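Local coordinates for lipoprotein (PDB 4JG9) that is of unknown function but, as a putative lipoprotein of Bacillus anthracis, is probably tethered to the cell membrane and may bind lipid, at residues 42-47 with 105-109; 53-57 with 153-157; 72-78 with 90-96. One frame throughout, in Å; residues are numbered along the deposited sequence.

In the fold
From the N terminus, the chain first runs as an irregular loop whose residues 42-47 lie against strand 102-110, closing the long loop of contact 1. Still ahead of its first strand, the same loop goes on to 53-57, which meets strand 153-161 in contact 2. Contacts 1 and 2 cross, because their segments alternate along the chain, and the two strands they cover are neighbours in one antiparallel sheet. Contact 3, between 72-78 and 90-96, is a short-range hairpin in the other sheet and nests inside the loops closed by both. Trp92 of contact 3 packs on Ile106 and Leu157, so the two sheets meet between the contacts.

Contact 1 (42-47 with 105-109); sequences PSFFHL and SIIAL
Phe45 turns its ring toward Ile107 and Leu109 by setting CG anti to the backbone N (chi1 168°), while Ile107 sends CG1 anti to its own carbonyl carbon and extends on to CD1 (chi2 -173°). The two side chains meet at an oblique angle, and the two branches of the isoleucine have separate tasks. Its CD1 presses on Phe45 CB at 3.5 Å, whereas its CG2 makes an off-centre CH-pi contact, 4.3 Å from the centroid of the Phe45 ring. Farther out on the same ring, Phe45 CZ meets Leu109 CD1 at 3.6 Å, the two residues reaching for each other from opposite directions.

Residues 42-45 form a type I beta turn, which gathers Pro42, Phe44 and Phe45 round Ile107 CD1 and is closed by a bond from Phe45 N to Pro42 O of 3.0 Å. Pro42 CG, on the pyrrolidine ring, lies 3.8 Å from the same Ile107 CD1. Phe44 completes the group: its CE1 is 4.0 Å from Ile107 CD1, and Pro42 CB covers one face of its ring. This is an irregular segment laid over the row of alternate residues Ser105, Ile107 and Leu109, which point to the same side of strand 102-110, a member of an antiparallel sheet, with apolar contacts in place of backbone pairing between the two segments.

At the Ser105 end, Phe44 CZ rests 3.7 Å from Ser105 OG, a hydroxyl already hydrogen-bonded to Thr131. Tyr160 of the adjoining strand 153-161 touches Phe45, Ser105 and Ile107, and its ring meets that of Phe44 with the planes inclined. The turn also borders the second subunit, where Glu127 of that subunit packs on Pro42 and Ser105.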
loop_
_atom_site.group_PDB
_atom_site.type_symbol
_atom_site.label_atom_id
_atom_site.label_comp_id
_atom_site.label_asym_id
_atom_site.label_seq_id
_atom_site.Cartn_x
_atom_site.Cartn_y
_atom_site.Cartn_z
ATOM N N PRO A 42 -6.662 3.299 -2.068
ATOM C CA PRO A 42 -7.089 3.528 -3.453
ATOM C C PRO A 42 -8.320 4.427 -3.495
ATOM O O PRO A 42 -9.133 4.401 -2.576
ATOM C CB PRO A 42 -7.436 2.114 -3.949
ATOM C CG PRO A 42 -6.577 1.209 -3.103
ATOM C CD PRO A 42 -6.534 1.869 -1.744
ATOM N N SER A 43 -8.464 5.215 -4.554
ATOM C CA SER A 43 -9.588 6.146 -4.632
ATOM C C SER A 43 -10.947 5.455 -4.702
ATOM O O SER A 43 -11.965 6.081 -4.426
ATOM C CB SER A 43 -9.428 7.073 -5.825
ATOM O OG SER A 43 -9.580 6.337 -7.021
ATOM N N PHE A 44 -10.970 4.183 -5.094
ATOM C CA PHE A 44 -12.236 3.447 -5.178
ATOM C C PHE A 44 -12.631 2.839 -3.848
ATOM O O PHE A 44 -13.691 2.225 -3.734
ATOM C CB PHE A 44 -12.234 2.388 -6.298
ATOM C CG PHE A 44 -11.061 1.442 -6.256
ATOM C CD1 PHE A 44 -11.105 0.286 -5.482
ATOM C CD2 PHE A 44 -9.913 1.707 -7.004
ATOM C CE1 PHE A 44 -10.014 -0.609 -5.451
ATOM C CE2 PHE A 44 -8.826 0.833 -6.985
ATOM C CZ PHE A 44 -8.875 -0.334 -6.209
ATOM N N PHE A 45 -11.822 3.048 -2.824
ATOM C CA PHE A 45 -12.173 2.538 -1.517
ATOM C C PHE A 45 -12.840 3.597 -0.665
ATOM O O PHE A 45 -12.330 4.695 -0.512
ATOM C CB PHE A 45 -10.959 2.011 -0.768
ATOM C CG PHE A 45 -11.232 1.740 0.678
ATOM C CD1 PHE A 45 -11.857 0.578 1.067
ATOM C CD2 PHE A 45 -10.891 2.660 1.643
ATOM C CE1 PHE A 45 -12.123 0.328 2.393
ATOM C CE2 PHE A 45 -11.155 2.419 2.972
ATOM C CZ PHE A 45 -11.771 1.250 3.347
ATOM N N HIS A 46 -13.988 3.245 -0.107
ATOM C CA HIS A 46 -14.712 4.126 0.784
ATOM C C HIS A 46 -15.038 3.367 2.049
ATOM O O HIS A 46 -15.291 2.175 2.016
ATOM C CB HIS A 46 -15.995 4.631 0.134
ATOM C CG HIS A 46 -15.794 5.196 -1.235
ATOM N ND1 HIS A 46 -15.159 6.397 -1.459
ATOM C CD2 HIS A 46 -16.149 4.725 -2.454
ATOM C CE1 HIS A 46 -15.128 6.640 -2.757
ATOM N NE2 HIS A 46 -15.721 5.640 -3.382
ATOM N N LEU A 47 -15.037 4.069 3.166
ATOM C CA LEU A 47 -15.313 3.455 4.450
ATOM C C LEU A 47 -16.722 2.890 4.520
ATOM O O LEU A 47 -16.996 1.977 5.281
ATOM C CB LEU A 47 -15.064 4.436 5.587
ATOM C CG LEU A 47 -13.617 4.469 6.062
ATOM C CD1 LEU A 47 -13.449 5.435 7.216
ATOM C CD2 LEU A 47 -13.178 3.079 6.474
ATOM N N SER A 105 -8.819 -6.655 -6.885
ATOM C CA SER A 105 -8.272 -5.952 -5.724
ATOM C C SER A 105 -8.855 -6.468 -4.411
ATOM O O SER A 105 -10.044 -6.796 -4.313
ATOM C CB SER A 105 -8.519 -4.437 -5.815
ATOM O OG SER A 105 -8.057 -3.883 -7.035
ATOM N N ILE A 106 -8.002 -6.540 -3.401
ATOM C CA ILE A 106 -8.445 -6.881 -2.070
ATOM C C ILE A 106 -7.940 -5.838 -1.091
ATOM O O ILE A 106 -6.738 -5.628 -0.964
ATOM C CB ILE A 106 -7.928 -8.240 -1.620
ATOM C CG1 ILE A 106 -8.520 -9.343 -2.491
ATOM C CG2 ILE A 106 -8.313 -8.483 -0.164
ATOM C CD1 ILE A 106 -7.801 -10.647 -2.341
ATOM N N ILE A 107 -8.868 -5.189 -0.399
ATOM C CA ILE A 107 -8.538 -4.183 0.597
ATOM C C ILE A 107 -9.053 -4.646 1.952
ATOM O O ILE A 107 -10.262 -4.791 2.135
ATOM C CB ILE A 107 -9.204 -2.853 0.257
ATOM C CG1 ILE A 107 -8.768 -2.383 -1.141
ATOM C CG2 ILE A 107 -8.898 -1.813 1.322
ATOM C CD1 ILE A 107 -9.261 -0.991 -1.493
ATOM N N ALA A 108 -8.146 -4.844 2.904
ATOM C CA ALA A 108 -8.492 -5.435 4.196
ATOM C C ALA A 108 -8.521 -4.411 5.321
ATOM O O ALA A 108 -7.759 -3.424 5.319
ATOM C CB ALA A 108 -7.518 -6.548 4.538
ATOM N N LEU A 109 -9.425 -4.624 6.267
ATOM C CA LEU A 109 -9.434 -3.838 7.499
ATOM C C LEU A 109 -9.673 -4.739 8.687
ATOM O O LEU A 109 -10.544 -5.616 8.661
ATOM C CB LEU A 109 -10.509 -2.753 7.468
ATOM C CG LEU A 109 -10.215 -1.617 6.488
ATOM C CD1 LEU A 109 -11.065 -1.760 5.236
ATOM C CD2 LEU A 109 -10.408 -0.259 7.156
#

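Contact 2 (53-57 with 153-157); sequences VNWEE and GLWVL
Trp55 brings the outer atoms of its six-membered ring up to strand residues 154-156, and this is the close-packed part of the contact. Its CE3 lies 3.8 Å from Leu154 CB, while CH2 reaches 3.7 Å from Val156 CG1, the indole and the valine crossing at about a right angle. Between them Trp55 CZ3 lies 3.6 Å from Leu154 O. With CG anti to the carbonyl carbon (chi1 -79°), the indole runs past Leu154 in the opposite direction, and Leu154 in turn brings CD1 to within 3.4 Å of Trp55 O. That carbonyl belongs to an inverse gamma turn centred on Trp55, in which Glu56 N bonds to Asn54 O at 2.8 Å. Val53 CG1 covers one face of the indole.

A lighter contact joins Val53 CG2 to Val156 CG2, 4.1 Å apart, where Val53 also packs on Gln168 and Val170 of strand 164-173. The solvent side is looser still: Glu57 CB approaches Leu154 CD2 only at 4.5 Å before its exposed chain leads away toward a long, weak ion pair with Lys69, and Glu56 is likewise exposed and points away from the strand.

The loop thus lies over strand 153-161, whose backbone pairs with strand 102-110 along one side and with strand 164-173 along the other; Thr172 of the latter touches both Leu154 and Glu57.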
loop_
_atom_site.group_PDB
_atom_site.type_symbol
_atom_site.label_atom_id
_atom_site.label_comp_id
_atom_site.label_asym_id
_atom_site.label_seq_id
_atom_site.Cartn_x
_atom_site.Cartn_y
_atom_site.Cartn_z
ATOM N N VAL A 53 -21.161 -4.686 8.018
ATOM C CA VAL A 53 -20.322 -5.851 8.197
ATOM C C VAL A 53 -20.722 -6.564 9.478
ATOM O O VAL A 53 -20.892 -5.943 10.524
ATOM C CB VAL A 53 -18.820 -5.481 8.215
ATOM C CG1 VAL A 53 -17.964 -6.651 8.700
ATOM C CG2 VAL A 53 -18.376 -5.009 6.830
ATOM N N ASN A 54 -20.892 -7.871 9.386
ATOM C CA ASN A 54 -21.197 -8.650 10.558
ATOM C C ASN A 54 -19.860 -9.188 10.992
ATOM O O ASN A 54 -19.249 -9.978 10.291
ATOM C CB ASN A 54 -22.149 -9.783 10.196
ATOM C CG ASN A 54 -22.584 -10.591 11.400
ATOM O OD1 ASN A 54 -22.393 -10.180 12.542
ATOM N ND2 ASN A 54 -23.171 -11.752 11.146
ATOM N N TRP A 55 -19.399 -8.762 12.156
ATOM C CA TRP A 55 -18.060 -9.120 12.576
ATOM C C TRP A 55 -17.983 -10.483 13.218
ATOM O O TRP A 55 -17.766 -10.626 14.409
ATOM C CB TRP A 55 -17.457 -8.026 13.450
ATOM C CG TRP A 55 -16.967 -6.889 12.626
ATOM C CD1 TRP A 55 -17.619 -5.730 12.362
ATOM C CD2 TRP A 55 -15.731 -6.821 11.916
ATOM N NE1 TRP A 55 -16.863 -4.938 11.547
ATOM C CE2 TRP A 55 -15.695 -5.586 11.260
ATOM C CE3 TRP A 55 -14.646 -7.685 11.778
ATOM C CZ2 TRP A 55 -14.623 -5.194 10.480
ATOM C CZ3 TRP A 55 -13.588 -7.294 11.008
ATOM C CH2 TRP A 55 -13.579 -6.060 10.369
ATOM N N GLU A 56 -18.166 -11.484 12.376
ATOM C CA GLU A 56 -18.072 -12.867 12.762
ATOM C C GLU A 56 -17.433 -13.587 11.595
ATOM O O GLU A 56 -17.646 -13.216 10.452
ATOM C CB GLU A 56 -19.469 -13.413 13.016
ATOM C CG GLU A 56 -19.513 -14.775 13.672
ATOM C CD GLU A 56 -20.929 -15.224 13.966
ATOM O OE1 GLU A 56 -21.804 -14.362 14.150
ATOM O OE2 GLU A 56 -21.167 -16.440 14.011
ATOM N N GLU A 57 -16.661 -14.624 11.878
ATOM C CA GLU A 57 -16.015 -15.394 10.825
ATOM C C GLU A 57 -17.072 -15.941 9.880
ATOM O O GLU A 57 -18.111 -16.428 10.332
ATOM C CB GLU A 57 -15.219 -16.547 11.424
ATOM C CG GLU A 57 -14.575 -17.450 10.395
ATOM C CD GLU A 57 -13.837 -18.617 11.025
ATOM O OE1 GLU A 57 -12.687 -18.894 10.621
ATOM O OE2 GLU A 57 -14.417 -19.272 11.919
ATOM N N GLY A 153 -6.793 -11.812 14.653
ATOM C CA GLY A 153 -8.110 -11.277 14.935
ATOM C C GLY A 153 -8.992 -11.396 13.710
ATOM O O GLY A 153 -8.633 -12.068 12.745
ATOM N N LEU A 154 -10.131 -10.714 13.730
ATOM C CA LEU A 154 -11.029 -10.712 12.585
ATOM C C LEU A 154 -10.657 -9.583 11.620
ATOM O O LEU A 154 -10.308 -8.460 12.030
ATOM C CB LEU A 154 -12.483 -10.574 13.044
ATOM C CG LEU A 154 -13.062 -11.705 13.919
ATOM C CD1 LEU A 154 -14.440 -11.358 14.458
ATOM C CD2 LEU A 154 -13.137 -12.990 13.122
ATOM N N TRP A 155 -10.706 -9.913 10.334
ATOM C CA TRP A 155 -10.404 -8.997 9.250
ATOM C C TRP A 155 -11.515 -9.105 8.228
ATOM O O TRP A 155 -11.953 -10.210 7.905
ATOM C CB TRP A 155 -9.085 -9.384 8.576
ATOM C CG TRP A 155 -7.874 -9.144 9.430
ATOM C CD1 TRP A 155 -7.387 -9.961 10.408
ATOM C CD2 TRP A 155 -6.995 -8.007 9.381
ATOM N NE1 TRP A 155 -6.262 -9.400 10.974
ATOM C CE2 TRP A 155 -6.003 -8.202 10.360
ATOM C CE3 TRP A 155 -6.958 -6.844 8.604
ATOM C CZ2 TRP A 155 -4.977 -7.279 10.582
ATOM C CZ3 TRP A 155 -5.938 -5.920 8.825
ATOM C CH2 TRP A 155 -4.965 -6.141 9.804
ATOM N N VAL A 156 -11.976 -7.967 7.720
ATOM C CA VAL A 156 -12.904 -7.977 6.602
ATOM C C VAL A 156 -12.125 -7.823 5.300
ATOM O O VAL A 156 -11.191 -7.015 5.206
ATOM C CB VAL A 156 -14.001 -6.896 6.723
ATOM C CG1 VAL A 156 -13.388 -5.486 6.739
ATOM C CG2 VAL A 156 -15.037 -7.043 5.587
ATOM N N LEU A 157 -12.490 -8.620 4.305
ATOM C CA LEU A 157 -11.838 -8.555 3.009
ATOM C C LEU A 157 -12.767 -7.913 1.982
ATOM O O LEU A 157 -13.749 -8.526 1.571
ATOM C CB LEU A 157 -11.474 -9.962 2.562
ATOM C CG LEU A 157 -10.091 -10.502 2.913
ATOM C CD1 LEU A 157 -9.718 -10.189 4.329
ATOM C CD2 LEU A 157 -10.067 -12.010 2.687
#

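Contact 3 (72-78 with 90-96); sequences EEKIAMA and IMWYFLD
Strands 75-78 and 88-94 form an antiparallel beta hairpin, here joined by backbone bonds at Ala76, Tyr93, Ala78 and Met91 and by a carbonyl at its open end. Ala76 and Tyr93 are a hydrogen-bonded pair: Tyr93 N gives to Ala76 O at 2.7 Å, and Ala76 N gives in return to Tyr93 O. Ala78 N bonds to Met91 O at 2.9 Å. Beyond the regular pairing, Lys74 O accepts from Asp96 N at 2.9 Å on a lone pair, with Leu95 N adding a weak second bond. Lys74 and Ile75 form a classic beta bulge.

The side chains of Ile75, Met77, Trp92 and Phe94 share one face. Met77, a selenomethionine, holds CB over the five-membered ring of Trp92, 3.9 Å from its centroid and 10° off the normal. Its CG sits between the backbone N and the carbonyl carbon (chi1 53°), and the chain then bends at its third torsion, about the CG-SE bond, which brings CE to 3.8 Å from Ile90 CD1. SE itself makes an oblique Met-aromatic contact with the six-membered ring of Trp92. Ile75 approaches the same indole at its rim, CD1 lying 3.9 Å from Trp92 CE3, and runs side by side with Phe94, whose CE1 is 3.7 Å from Ile75 CD1. On the other face, the edge of the Tyr93 ring lies along the backbone of Ala76 to Ala78, and Leu95 CD1 reaches Ala76 CB.

Lys74 forms a salt bridge with Asp167 and a cation-pi contact with Tyr166. Asp96 OD1 accepts a hydrogen bond from Glu98 N, and its OD2 is hydrogen-bonded to Tyr166 OH. Within its sheet the hairpin lies between strand 66-69, bordering 75-78, and strand 142-147, bordering 88-94.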
loop_
_atom_site.group_PDB
_atom_site.type_symbol
_atom_site.label_atom_id
_atom_site.label_comp_id
_atom_site.label_asym_id
_atom_site.label_seq_id
_atom_site.Cartn_x
_atom_site.Cartn_y
_atom_site.Cartn_z
ATOM N N GLU A 72 -21.172 -17.863 -1.167
ATOM C CA GLU A 72 -21.593 -18.972 -2.015
ATOM C C GLU A 72 -22.069 -18.470 -3.368
ATOM O O GLU A 72 -22.757 -17.449 -3.451
ATOM C CB GLU A 72 -22.686 -19.789 -1.322
ATOM C CG GLU A 72 -22.168 -20.620 -0.163
ATOM C CD GLU A 72 -23.230 -21.528 0.455
ATOM O OE1 GLU A 72 -23.780 -22.401 -0.262
ATOM O OE2 GLU A 72 -23.491 -21.378 1.674
ATOM N N GLU A 73 -21.643 -19.154 -4.417
ATOM C CA GLU A 73 -22.074 -18.867 -5.775
ATOM C C GLU A 73 -21.463 -17.587 -6.319
ATOM O O GLU A 73 -21.856 -17.112 -7.372
ATOM C CB GLU A 73 -23.600 -18.820 -5.867
ATOM C CG GLU A 73 -24.266 -20.180 -5.752
ATOM C CD GLU A 73 -25.776 -20.123 -5.889
ATOM O OE1 GLU A 73 -26.295 -19.138 -6.450
ATOM O OE2 GLU A 73 -26.448 -21.073 -5.443
ATOM N N LYS A 74 -20.512 -17.021 -5.594
ATOM C CA LYS A 74 -19.851 -15.810 -6.051
ATOM C C LYS A 74 -18.343 -15.940 -6.000
ATOM O O LYS A 74 -17.709 -16.273 -6.989
ATOM C CB LYS A 74 -20.317 -14.610 -5.239
ATOM C CG LYS A 74 -21.793 -14.314 -5.412
ATOM C CD LYS A 74 -22.158 -12.942 -4.882
ATOM C CE LYS A 74 -21.611 -11.843 -5.770
ATOM N NZ LYS A 74 -21.989 -10.501 -5.258
ATOM N N ILE A 75 -17.774 -15.678 -4.835
ATOM C CA ILE A 75 -16.344 -15.796 -4.657
ATOM C C ILE A 75 -16.010 -16.394 -3.299
ATOM O O ILE A 75 -16.666 -16.112 -2.315
ATOM C CB ILE A 75 -15.655 -14.433 -4.847
ATOM C CG1 ILE A 75 -14.146 -14.603 -4.987
ATOM C CG2 ILE A 75 -16.007 -13.490 -3.712
ATOM C CD1 ILE A 75 -13.449 -13.377 -5.522
ATOM N N ALA A 76 -14.974 -17.213 -3.251
ATOM C CA ALA A 76 -14.552 -17.834 -2.009
ATOM C C ALA A 76 -13.085 -18.211 -2.075
ATOM O O ALA A 76 -12.506 -18.272 -3.165
ATOM C CB ALA A 76 -15.409 -19.066 -1.717
HETATM N N MSE A 77 -12.487 -18.455 -0.911
HETATM C CA MSE A 77 -11.131 -18.982 -0.846
HETATM C C MSE A 77 -11.152 -20.357 -0.201
HETATM O O MSE A 77 -12.122 -20.719 0.471
HETATM C CB MSE A 77 -10.216 -18.053 -0.058
HETATM C CG MSE A 77 -10.754 -17.696 1.317
HETATM SE SE MSE A 77 -9.474 -16.646 2.401
HETATM C CE MSE A 77 -8.810 -18.172 3.411
ATOM N N ALA A 78 -10.092 -21.131 -0.415
ATOM C CA ALA A 78 -9.976 -22.416 0.252
ATOM C C ALA A 78 -9.993 -22.188 1.757
ATOM O O ALA A 78 -9.376 -21.238 2.262
ATOM C CB ALA A 78 -8.695 -23.113 -0.163
ATOM N N ILE A 90 -3.011 -19.115 -0.928
ATOM C CA ILE A 90 -4.346 -19.664 -0.781
ATOM C C ILE A 90 -5.104 -19.626 -2.092
ATOM O O ILE A 90 -5.135 -18.614 -2.788
ATOM C CB ILE A 90 -5.130 -18.933 0.322
ATOM C CG1 ILE A 90 -4.404 -19.145 1.654
ATOM C CG2 ILE A 90 -6.559 -19.471 0.406
ATOM C CD1 ILE A 90 -5.029 -18.497 2.858
HETATM N N MSE A 91 -5.691 -20.759 -2.443
HETATM C CA MSE A 91 -6.421 -20.835 -3.684
HETATM C C MSE A 91 -7.752 -20.080 -3.599
HETATM O O MSE A 91 -8.540 -20.267 -2.662
HETATM C CB MSE A 91 -6.597 -22.293 -4.103
HETATM C CG MSE A 91 -5.495 -22.762 -5.078
HETATM SE SE MSE A 91 -5.929 -22.124 -6.880
HETATM C CE MSE A 91 -7.835 -22.362 -6.595
ATOM N N TRP A 92 -7.977 -19.195 -4.564
ATOM C CA TRP A 92 -9.236 -18.469 -4.641
ATOM C C TRP A 92 -10.103 -19.046 -5.750
ATOM O O TRP A 92 -9.585 -19.532 -6.762
ATOM C CB TRP A 92 -8.992 -16.984 -4.857
ATOM C CG TRP A 92 -8.656 -16.290 -3.588
ATOM C CD1 TRP A 92 -7.531 -16.471 -2.828
ATOM C CD2 TRP A 92 -9.439 -15.298 -2.917
ATOM N NE1 TRP A 92 -7.572 -15.661 -1.717
ATOM C CE2 TRP A 92 -8.729 -14.924 -1.750
ATOM C CE3 TRP A 92 -10.669 -14.689 -3.186
ATOM C CZ2 TRP A 92 -9.207 -13.965 -0.853
ATOM C CZ3 TRP A 92 -11.147 -13.732 -2.288
ATOM C CH2 TRP A 92 -10.412 -13.381 -1.138
ATOM N N TYR A 93 -11.419 -19.004 -5.546
ATOM C CA TYR A 93 -12.362 -19.616 -6.473
ATOM C C TYR A 93 -13.425 -18.624 -6.922
ATOM O O TYR A 93 -14.082 -17.980 -6.085
ATOM C CB TYR A 93 -13.037 -20.825 -5.815
ATOM C CG TYR A 93 -12.090 -21.935 -5.433
ATOM C CD1 TYR A 93 -11.421 -21.914 -4.215
ATOM C CD2 TYR A 93 -11.878 -23.019 -6.277
ATOM C CE1 TYR A 93 -10.556 -22.943 -3.852
ATOM C CE2 TYR A 93 -11.014 -24.047 -5.927
ATOM C CZ TYR A 93 -10.359 -24.007 -4.711
ATOM O OH TYR A 93 -9.499 -25.023 -4.351
ATOM N N PHE A 94 -13.611 -18.533 -8.238
ATOM C CA PHE A 94 -14.567 -17.600 -8.826
ATOM C C PHE A 94 -15.814 -18.337 -9.263
ATOM O O PHE A 94 -15.919 -18.768 -10.411
ATOM C CB PHE A 94 -13.915 -16.845 -9.985
ATOM C CG PHE A 94 -12.609 -16.224 -9.608
ATOM C CD1 PHE A 94 -12.573 -15.123 -8.773
ATOM C CD2 PHE A 94 -11.417 -16.768 -10.045
ATOM C CE1 PHE A 94 -11.379 -14.567 -8.398
ATOM C CE2 PHE A 94 -10.219 -16.216 -9.675
ATOM C CZ PHE A 94 -10.199 -15.114 -8.850
ATOM N N LEU A 95 -16.745 -18.473 -8.320
ATOM C CA LEU A 95 -17.930 -19.302 -8.463
ATOM C C LEU A 95 -18.965 -18.656 -9.356
ATOM O O LEU A 95 -19.733 -19.343 -10.038
ATOM C CB LEU A 95 -18.539 -19.573 -7.083
ATOM C CG LEU A 95 -17.526 -19.958 -5.996
ATOM C CD1 LEU A 95 -18.191 -20.017 -4.638
ATOM C CD2 LEU A 95 -16.888 -21.310 -6.319
ATOM N N ASP A 96 -18.983 -17.331 -9.348
ATOM C CA ASP A 96 -19.936 -16.571 -10.142
ATOM C C ASP A 96 -19.728 -16.846 -11.644
ATOM O O ASP A 96 -18.659 -16.554 -12.205
ATOM C CB ASP A 96 -19.773 -15.089 -9.816
ATOM C CG ASP A 96 -20.819 -14.215 -10.472
ATOM O OD1 ASP A 96 -21.576 -14.699 -11.343
ATOM O OD2 ASP A 96 -20.877 -13.019 -10.110
#